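Local coordinates for protein alkyl hydroperoxide reductase/ Thiol specific antioxidant/ Mal allergen (Burkholderia ambifaria, PDB 5ENU) that probably reduces hydrogen peroxide and organic hydroperoxides through a reactive cysteine thiol, as a member of the thioredoxin-fold peroxiredoxins, at residues K38-F43 with A71-V76. Residues are numbered along the deposited sequence; the frame is centred on the assembly and turned at random. Where two conformers were deposited one is given.
Sequences KLVLYF and AEIIGV
Y42 lays its ring over the backbone of G75, the neighbouring position on the parallel strand 71-76. A chi1 of 83° tucks CG in between the two backbone branches and so turns the ring across that strand. From CB outward, CG stands 4.2 Å from G75 CA; CD1 is nearer to that carbon and also approaches I74 O obliquely; CE1 comes closest, 3.5 Å from G75 CA; CZ begins to draw off, and OH lies 4.4 Å from the same G75 CA. The result is a CH-pi contact, with G75 CA 3.8 Å from the Y42 ring centroid. Glycine suits the place because, having no side chain, it lets the ring lie close against the strand. In one of its two conformers, I73 sets CG2 at the ring edge by CE1 and CD1 against V40 CB, while F59 of helix 50-68 stacks on Y42.

On the other side of the sheet the branches of V76 serve two neighbours: CG2 meets L41 CD1, while CB and CG1 lie against the F43 ring, CB 4.0 Å from its centroid. A beta-branched residue suits this buried apolar face.

Five backbone hydrogen bonds join the strands, among them V40 N to E72 O at 2.9 Å. With helix 50-68 between them, the strands form a beta-alpha-beta unit of the thioredoxin fold. Because these mostly near-straight bonds satisfy the polar atoms they join, the side chains on both faces can pack largely as buried apolar surface.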
loop_
_atom_site.group_PDB
_atom_site.type_symbol
_atom_site.label_atom_id
_atom_site.label_comp_id
_atom_site.label_asym_id
_atom_site.label_seq_id
_atom_site.Cartn_x
_atom_site.Cartn_y
_atom_site.Cartn_z
ATOM N N LYS A 38 -0.286 12.733 5.482
ATOM C CA LYS A 38 -0.882 11.425 5.680
ATOM C C LYS A 38 -0.450 10.512 4.537
ATOM O O LYS A 38 -0.224 10.962 3.407
ATOM C CB LYS A 38 -2.404 11.560 5.684
ATOM C CG LYS A 38 -2.940 12.580 6.732
ATOM C CD LYS A 38 -4.365 13.022 6.392
ATOM C CE LYS A 38 -4.823 14.185 7.246
ATOM N NZ LYS A 38 -6.209 14.626 6.918
ATOM N N LEU A 39 -0.319 9.227 4.844
ATOM C CA LEU A 39 0.073 8.215 3.864
ATOM C C LEU A 39 -0.947 7.085 3.869
ATOM O O LEU A 39 -1.179 6.457 4.910
ATOM C CB LEU A 39 1.467 7.661 4.161
ATOM C CG LEU A 39 1.866 6.443 3.319
ATOM C CD1 LEU A 39 1.896 6.810 1.834
ATOM C CD2 LEU A 39 3.209 5.893 3.751
ATOM N N VAL A 40 -1.558 6.844 2.714
ATOM C CA VAL A 40 -2.333 5.641 2.463
ATOM C C VAL A 40 -1.381 4.680 1.764
ATOM O O VAL A 40 -0.996 4.912 0.608
ATOM C CB VAL A 40 -3.561 5.934 1.586
ATOM C CG1 VAL A 40 -4.257 4.626 1.182
ATOM C CG2 VAL A 40 -4.521 6.889 2.297
ATOM N N LEU A 41 -0.974 3.625 2.461
ATOM C CA LEU A 41 -0.085 2.614 1.903
ATOM C C LEU A 41 -0.961 1.397 1.636
ATOM O O LEU A 41 -1.435 0.763 2.584
ATOM C CB LEU A 41 1.014 2.293 2.909
ATOM C CG LEU A 41 2.156 1.423 2.393
ATOM C CD1 LEU A 41 2.938 2.177 1.307
ATOM C CD2 LEU A 41 3.077 0.990 3.551
ATOM N N TYR A 42 -1.230 1.101 0.369
ATOM C CA TYR A 42 -2.159 0.025 0.033
ATOM C C TYR A 42 -1.405 -1.122 -0.629
ATOM O O TYR A 42 -0.688 -0.907 -1.618
ATOM C CB TYR A 42 -3.385 0.493 -0.782
ATOM C CG TYR A 42 -3.251 0.646 -2.290
ATOM C CD1 TYR A 42 -2.869 1.862 -2.873
ATOM C CD2 TYR A 42 -3.579 -0.414 -3.140
ATOM C CE1 TYR A 42 -2.778 2.006 -4.254
ATOM C CE2 TYR A 42 -3.497 -0.274 -4.532
ATOM C CZ TYR A 42 -3.071 0.933 -5.075
ATOM O OH TYR A 42 -2.989 1.115 -6.445
ATOM N N PHE A 43 -1.557 -2.323 -0.066
ATOM C CA PHE A 43 -0.941 -3.534 -0.601
ATOM C C PHE A 43 -1.956 -4.265 -1.462
ATOM O O PHE A 43 -3.121 -4.436 -1.050
ATOM C CB PHE A 43 -0.514 -4.471 0.536
ATOM C CG PHE A 43 0.664 -3.971 1.338
ATOM C CD1 PHE A 43 0.510 -2.970 2.275
ATOM C CD2 PHE A 43 1.932 -4.525 1.147
ATOM C CE1 PHE A 43 1.596 -2.521 3.012
ATOM C CE2 PHE A 43 3.038 -4.082 1.884
ATOM C CZ PHE A 43 2.861 -3.067 2.815
ATOM N N ALA A 71 -3.113 13.972 2.043
ATOM C CA ALA A 71 -2.635 12.599 1.980
ATOM C C ALA A 71 -1.937 12.310 0.659
ATOM O O ALA A 71 -2.236 12.920 -0.376
ATOM C CB ALA A 71 -3.797 11.607 2.139
ATOM N N GLU A 72 -1.007 11.358 0.711
ATOM C CA GLU A 72 -0.421 10.727 -0.460
ATOM C C GLU A 72 -0.872 9.269 -0.500
ATOM O O GLU A 72 -1.179 8.673 0.533
ATOM C CB GLU A 72 1.118 10.804 -0.398
ATOM C CG GLU A 72 1.896 10.131 -1.578
ATOM C CD GLU A 72 1.588 10.700 -2.980
ATOM O OE1 GLU A 72 2.519 11.253 -3.605
ATOM O OE2 GLU A 72 0.442 10.572 -3.475
ATOM N N ILE A 73 -0.933 8.710 -1.708
ATOM C CA ILE A 73 -1.220 7.298 -1.944
ATOM C C ILE A 73 0.061 6.642 -2.441
ATOM O O ILE A 73 0.758 7.204 -3.295
ATOM C CB ILE A 73 -2.327 7.135 -3.011
ATOM C CG1 ILE A 73 -3.578 7.975 -2.688
ATOM C CG2 ILE A 73 -2.685 5.674 -3.213
ATOM C CD1 ILE A 73 -4.267 7.576 -1.403
ATOM N N ILE A 74 0.366 5.453 -1.920
ATOM C CA ILE A 74 1.421 4.604 -2.465
ATOM C C ILE A 74 0.890 3.171 -2.518
ATOM O O ILE A 74 0.457 2.631 -1.494
ATOM C CB ILE A 74 2.735 4.671 -1.662
ATOM C CG1 ILE A 74 3.289 6.097 -1.599
ATOM C CG2 ILE A 74 3.780 3.696 -2.253
ATOM C CD1 ILE A 74 4.527 6.234 -0.721
ATOM N N GLY A 75 0.919 2.555 -3.713
ATOM C CA GLY A 75 0.578 1.149 -3.855
ATOM C C GLY A 75 1.813 0.273 -3.709
ATOM O O GLY A 75 2.919 0.688 -4.034
ATOM N N VAL A 76 1.631 -0.929 -3.139
ATOM C CA VAL A 76 2.730 -1.873 -2.917
ATOM C C VAL A 76 2.319 -3.247 -3.426
ATOM O O VAL A 76 1.275 -3.771 -3.023
ATOM C CB VAL A 76 3.103 -2.009 -1.426
ATOM C CG1 VAL A 76 4.377 -2.849 -1.293
ATOM C CG2 VAL A 76 3.265 -0.636 -0.775
#